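Local atomic coordinates of COMPASS component SPP1 (Saccharomyces cerevisiae S288c, PDB entry 6J2P), a protein that recognises the H3K4me3 mark on histone H3 through its PHD finger, as a subunit of the Set1C/COMPASS histone methyltransferase. Residues T90-Y102 with L106-R118. Residues are numbered along the deposited sequence; the frame is centred on the assembly and turned at random.
With ZN (zinc ion), chain J.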
loop_
_atom_site.group_PDB
_atom_site.type_symbol
_atom_site.label_atom_id
_atom_site.label_comp_id
_atom_site.label_asym_id
_atom_site.label_seq_id
_atom_site.Cartn_x
_atom_site.Cartn_y
_atom_site.Cartn_z
ATOM N N THR A 90 -3.312 5.918 6.637
ATOM C CA THR A 90 -2.528 4.852 6.026
ATOM C C THR A 90 -1.323 4.518 6.896
ATOM O O THR A 90 -0.549 5.404 7.274
ATOM C CB THR A 90 -2.072 5.257 4.626
ATOM O OG1 THR A 90 -3.207 5.336 3.755
ATOM C CG2 THR A 90 -1.089 4.237 4.076
ATOM N N LEU A 91 -1.170 3.238 7.220
ATOM C CA LEU A 91 -0.046 2.756 8.009
ATOM C C LEU A 91 0.972 2.077 7.101
ATOM O O LEU A 91 0.610 1.296 6.216
ATOM C CB LEU A 91 -0.517 1.780 9.089
ATOM C CG LEU A 91 -1.463 2.345 10.149
ATOM C CD1 LEU A 91 -2.076 1.224 10.975
ATOM C CD2 LEU A 91 -0.733 3.336 11.040
ATOM N N TRP A 92 2.247 2.376 7.330
ATOM C CA TRP A 92 3.336 1.842 6.527
ATOM C C TRP A 92 4.156 0.846 7.336
ATOM O O TRP A 92 4.412 1.056 8.526
ATOM C CB TRP A 92 4.238 2.968 6.017
ATOM C CG TRP A 92 3.534 3.905 5.090
ATOM C CD1 TRP A 92 2.764 4.977 5.437
ATOM C CD2 TRP A 92 3.533 3.855 3.659
ATOM N NE1 TRP A 92 2.283 5.598 4.309
ATOM C CE2 TRP A 92 2.741 4.928 3.204
ATOM C CE3 TRP A 92 4.123 3.005 2.719
ATOM C CZ2 TRP A 92 2.522 5.173 1.851
ATOM C CZ3 TRP A 92 3.910 3.254 1.376
ATOM C CH2 TRP A 92 3.115 4.329 0.954
ATOM N N LYS A 93 4.569 -0.237 6.681
ATOM C CA LYS A 93 5.422 -1.228 7.318
ATOM C C LYS A 93 6.845 -0.690 7.467
ATOM O O LYS A 93 7.202 0.372 6.951
ATOM C CB LYS A 93 5.422 -2.529 6.516
ATOM C CG LYS A 93 4.065 -3.215 6.452
ATOM C CD LYS A 93 4.149 -4.546 5.728
ATOM C CE LYS A 93 2.800 -5.239 5.689
ATOM N NZ LYS A 93 2.877 -6.545 4.975
ATOM N N ARG A 94 7.665 -1.445 8.194
ATOM C CA ARG A 94 9.059 -1.089 8.431
ATOM C C ARG A 94 9.932 -1.828 7.421
ATOM O O ARG A 94 9.994 -3.062 7.435
ATOM C CB ARG A 94 9.469 -1.430 9.864
ATOM C CG ARG A 94 10.810 -0.848 10.307
ATOM C CD ARG A 94 11.075 -1.176 11.767
ATOM N NE ARG A 94 11.070 -2.619 11.991
ATOM C CZ ARG A 94 10.200 -3.255 12.769
ATOM N NH1 ARG A 94 9.253 -2.577 13.404
ATOM N NH2 ARG A 94 10.273 -4.572 12.909
ATOM N N LYS A 95 10.601 -1.074 6.552
ATOM C CA LYS A 95 11.371 -1.658 5.463
ATOM C C LYS A 95 12.686 -2.237 5.974
ATOM O O LYS A 95 13.306 -1.689 6.891
ATOM C CB LYS A 95 11.628 -0.600 4.386
ATOM C CG LYS A 95 12.717 -0.917 3.374
ATOM C CD LYS A 95 13.397 0.366 2.910
ATOM C CE LYS A 95 14.835 0.125 2.487
ATOM N NZ LYS A 95 15.803 0.394 3.582
ATOM N N CYS A 96 13.093 -3.366 5.388
ATOM C CA CYS A 96 14.377 -3.979 5.709
ATOM C C CYS A 96 15.500 -2.962 5.577
ATOM O O CYS A 96 15.568 -2.217 4.596
ATOM C CB CYS A 96 14.630 -5.176 4.789
ATOM S SG CYS A 96 16.318 -5.836 4.830
ATOM N N ARG A 97 16.383 -2.938 6.578
ATOM C CA ARG A 97 17.392 -1.889 6.677
ATOM C C ARG A 97 18.501 -2.015 5.636
ATOM O O ARG A 97 19.336 -1.109 5.539
ATOM C CB ARG A 97 17.983 -1.873 8.091
ATOM C CG ARG A 97 16.924 -1.893 9.197
ATOM C CD ARG A 97 17.115 -0.748 10.176
ATOM N NE ARG A 97 18.506 -0.640 10.614
ATOM C CZ ARG A 97 19.050 0.458 11.134
ATOM N NH1 ARG A 97 18.321 1.555 11.289
ATOM N NH2 ARG A 97 20.324 0.465 11.505
ATOM N N ILE A 98 18.544 -3.105 4.871
ATOM C CA ILE A 98 19.413 -3.161 3.700
ATOM C C ILE A 98 18.904 -2.150 2.678
ATOM O O ILE A 98 17.740 -2.199 2.263
ATOM C CB ILE A 98 19.457 -4.578 3.113
ATOM C CG1 ILE A 98 19.953 -5.575 4.161
ATOM C CG2 ILE A 98 20.353 -4.620 1.878
ATOM C CD1 ILE A 98 21.351 -5.291 4.662
ATOM N N SER A 99 19.779 -1.226 2.265
ATOM C CA SER A 99 19.349 -0.139 1.387
ATOM C C SER A 99 18.821 -0.655 0.053
ATOM O O SER A 99 17.998 0.010 -0.587
ATOM C CB SER A 99 20.500 0.843 1.160
ATOM O OG SER A 99 21.655 0.176 0.685
ATOM N N ASP A 100 19.267 -1.836 -0.375
ATOM C CA ASP A 100 18.783 -2.407 -1.627
ATOM C C ASP A 100 17.368 -2.954 -1.487
ATOM O O ASP A 100 16.542 -2.782 -2.391
ATOM C CB ASP A 100 19.727 -3.515 -2.097
ATOM C CG ASP A 100 20.824 -2.999 -3.001
ATOM O OD1 ASP A 100 21.087 -3.637 -4.042
ATOM O OD2 ASP A 100 21.422 -1.955 -2.670
ATOM N N CYS A 101 17.073 -3.607 -0.366
ATOM C CA CYS A 101 15.806 -4.309 -0.213
ATOM C C CYS A 101 14.661 -3.330 0.014
ATOM O O CYS A 101 14.831 -2.287 0.647
ATOM C CB CYS A 101 15.891 -5.294 0.953
ATOM S SG CYS A 101 14.811 -6.731 0.791
ATOM N N TYR A 102 13.484 -3.673 -0.511
ATOM C CA TYR A 102 12.272 -2.897 -0.265
ATOM C C TYR A 102 11.138 -3.802 0.203
ATOM O O TYR A 102 9.963 -3.526 -0.057
ATOM C CB TYR A 102 11.865 -2.101 -1.506
ATOM C CG TYR A 102 12.797 -0.947 -1.801
ATOM C CD1 TYR A 102 12.665 0.268 -1.138
ATOM C CD2 TYR A 102 13.822 -1.078 -2.732
ATOM C CE1 TYR A 102 13.524 1.324 -1.401
ATOM C CE2 TYR A 102 14.685 -0.030 -3.000
ATOM C CZ TYR A 102 14.532 1.167 -2.332
ATOM O OH TYR A 102 15.390 2.208 -2.602
ATOM N N LEU A 106 10.667 -8.487 9.386
ATOM C CA LEU A 106 9.995 -9.509 10.171
ATOM C C LEU A 106 9.640 -8.945 11.547
ATOM O O LEU A 106 9.892 -7.777 11.855
ATOM C CB LEU A 106 10.875 -10.750 10.291
ATOM C CG LEU A 106 11.281 -11.449 8.994
ATOM C CD1 LEU A 106 12.371 -12.465 9.288
ATOM C CD2 LEU A 106 10.077 -12.113 8.345
ATOM N N GLN A 107 9.028 -9.776 12.384
ATOM C CA GLN A 107 8.790 -9.378 13.760
ATOM C C GLN A 107 10.118 -9.242 14.503
ATOM O O GLN A 107 11.008 -10.089 14.388
ATOM C CB GLN A 107 7.865 -10.387 14.447
ATOM C CG GLN A 107 6.629 -10.795 13.607
ATOM C CD GLN A 107 5.378 -10.030 14.009
ATOM O OE1 GLN A 107 5.304 -9.499 15.115
ATOM N NE2 GLN A 107 4.400 -9.960 13.111
ATOM N N ASP A 108 10.251 -8.141 15.253
ATOM C CA ASP A 108 11.472 -7.751 15.962
ATOM C C ASP A 108 12.620 -7.545 14.980
ATOM O O ASP A 108 13.262 -6.488 14.985
ATOM C CB ASP A 108 11.848 -8.824 16.997
ATOM C CG ASP A 108 13.133 -8.494 17.804
ATOM O OD1 ASP A 108 13.409 -9.169 18.829
ATOM O OD2 ASP A 108 13.896 -7.582 17.409
ATOM N N SER A 109 12.920 -8.570 14.177
ATOM C CA SER A 109 14.056 -8.498 13.269
ATOM C C SER A 109 13.984 -7.258 12.378
ATOM O O SER A 109 12.914 -6.853 11.911
ATOM C CB SER A 109 14.140 -9.757 12.415
ATOM O OG SER A 109 15.127 -9.590 11.403
ATOM N N LYS A 110 15.137 -6.639 12.161
ATOM C CA LYS A 110 15.246 -5.481 11.292
ATOM C C LYS A 110 15.534 -5.865 9.846
ATOM O O LYS A 110 15.983 -5.016 9.069
ATOM C CB LYS A 110 16.329 -4.541 11.824
ATOM C CG LYS A 110 17.511 -5.248 12.459
ATOM C CD LYS A 110 18.479 -4.252 13.082
ATOM C CE LYS A 110 19.561 -4.956 13.888
ATOM N NZ LYS A 110 20.411 -4.001 14.657
ATOM N N TYR A 111 15.275 -7.115 9.468
ATOM C CA TYR A 111 15.525 -7.602 8.121
ATOM C C TYR A 111 14.319 -8.383 7.624
ATOM O O TYR A 111 13.507 -8.882 8.408
ATOM C CB TYR A 111 16.780 -8.483 8.065
ATOM C CG TYR A 111 17.990 -7.826 8.672
ATOM C CD1 TYR A 111 18.741 -6.920 7.945
ATOM C CD2 TYR A 111 18.371 -8.099 9.978
ATOM C CE1 TYR A 111 19.846 -6.314 8.494
ATOM C CE2 TYR A 111 19.474 -7.496 10.540
ATOM C CZ TYR A 111 20.208 -6.601 9.793
ATOM O OH TYR A 111 21.311 -5.991 10.344
ATOM N N CYS A 112 14.217 -8.487 6.297
ATOM C CA CYS A 112 13.088 -9.177 5.687
ATOM C C CYS A 112 13.182 -10.691 5.829
ATOM O O CYS A 112 12.149 -11.367 5.794
ATOM C CB CYS A 112 12.975 -8.795 4.211
ATOM S SG CYS A 112 14.399 -9.260 3.194
ATOM N N SER A 113 14.386 -11.234 5.989
ATOM C CA SER A 113 14.579 -12.671 6.138
ATOM C C SER A 113 15.958 -12.912 6.739
ATOM O O SER A 113 16.684 -11.972 7.076
ATOM C CB SER A 113 14.418 -13.395 4.797
ATOM O OG SER A 113 14.451 -14.802 4.970
ATOM N N GLU A 114 16.315 -14.192 6.877
ATOM C CA GLU A 114 17.648 -14.536 7.358
ATOM C C GLU A 114 18.706 -14.293 6.287
ATOM O O GLU A 114 19.856 -13.980 6.612
ATOM C CB GLU A 114 17.675 -15.993 7.828
ATOM C CG GLU A 114 19.046 -16.500 8.259
ATOM C CD GLU A 114 19.737 -15.566 9.238
ATOM O OE1 GLU A 114 19.099 -15.160 10.231
ATOM O OE2 GLU A 114 20.922 -15.237 9.011
ATOM N N GLU A 115 18.330 -14.409 5.010
ATOM C CA GLU A 115 19.266 -14.195 3.912
ATOM C C GLU A 115 19.808 -12.772 3.857
ATOM O O GLU A 115 20.776 -12.526 3.130
ATOM C CB GLU A 115 18.593 -14.546 2.583
ATOM C CG GLU A 115 17.907 -15.907 2.569
ATOM C CD GLU A 115 16.394 -15.810 2.689
ATOM O OE1 GLU A 115 15.803 -14.893 2.080
ATOM O OE2 GLU A 115 15.796 -16.654 3.391
ATOM N N HIS A 116 19.214 -11.833 4.598
ATOM C CA HIS A 116 19.692 -10.458 4.648
ATOM C C HIS A 116 20.151 -10.034 6.036
ATOM O O HIS A 116 20.505 -8.864 6.223
ATOM C CB HIS A 116 18.599 -9.492 4.162
ATOM C CG HIS A 116 18.531 -9.349 2.672
ATOM N ND1 HIS A 116 18.233 -8.155 2.052
ATOM C CD2 HIS A 116 18.714 -10.252 1.678
ATOM C CE1 HIS A 116 18.239 -8.326 0.742
ATOM N NE2 HIS A 116 18.529 -9.590 0.489
ATOM N N GLY A 117 20.162 -10.942 7.009
ATOM C CA GLY A 117 20.505 -10.594 8.375
ATOM C C GLY A 117 21.991 -10.490 8.653
ATOM O O GLY A 117 22.558 -11.336 9.353
ATOM N N ARG A 118 22.634 -9.458 8.111
ATOM C CA ARG A 118 24.038 -9.172 8.389
ATOM C C ARG A 118 24.190 -7.669 8.552
ATOM O O ARG A 118 23.958 -6.914 7.602
ATOM C CB ARG A 118 24.954 -9.695 7.278
ATOM C CG ARG A 118 26.437 -9.513 7.571
ATOM C CD ARG A 118 27.264 -10.676 7.043
ATOM N NE ARG A 118 28.698 -10.454 7.221
ATOM C CZ ARG A 118 29.472 -11.168 8.032
ATOM N NH1 ARG A 118 28.956 -12.160 8.745
ATOM N NH2 ARG A 118 30.766 -10.891 8.128
HETATM ZN ZN ZN J . 15.860 -7.436 2.910
#
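C96 and Y111 bring the two backbones together, their CA atoms 4.5 Å apart, and just beside them R97 N donates a nearly straight hydrogen bond to K110 O (3.3 Å, 169° at the hydrogen). Segments 90-102 and 106-118 then close around a zinc ion. C96 and C101 from the first and C112 from the second each direct a sulfur at the metal, C112 SG lying 2.4 Å from it, and H116 completes the site through ND1, its imidazole offering a neutral nitrogen beside three sulfurs. With SG lodged between its own backbone N and carbonyl carbon (chi1 62°), C112 sets that sulfur at the zinc and above the rim of one face of the H116 ring. Cysteine suits all three places because its thiolate is a strong, soft zinc ligand; C96 SG also accepts I98 N at 3.5 Å and, weakly, C112 N. The same sulfur meets the edge of the Y111 ring, 5.4 Å from the centroid, while G117 CA lies over the rim of one face. I98 supplies apolar bulk, its CG1 reaching 3.8 Å from H116 ND1 and 4.2 Å from Y111 CD1. A serine at I98 would probably open a gap beside both rings, leaving the liganding imidazole less firmly braced. Farther out, the R94 guanidinium turns its edge to S109 O, and K110 stretches away to a salt bridge with E119. In this unconventional C3H zinc finger the metal joins both segments, in keeping with the finger being necessary for overall structural stability; the N-H groups at C96 SG would probably temper the thiolate charge.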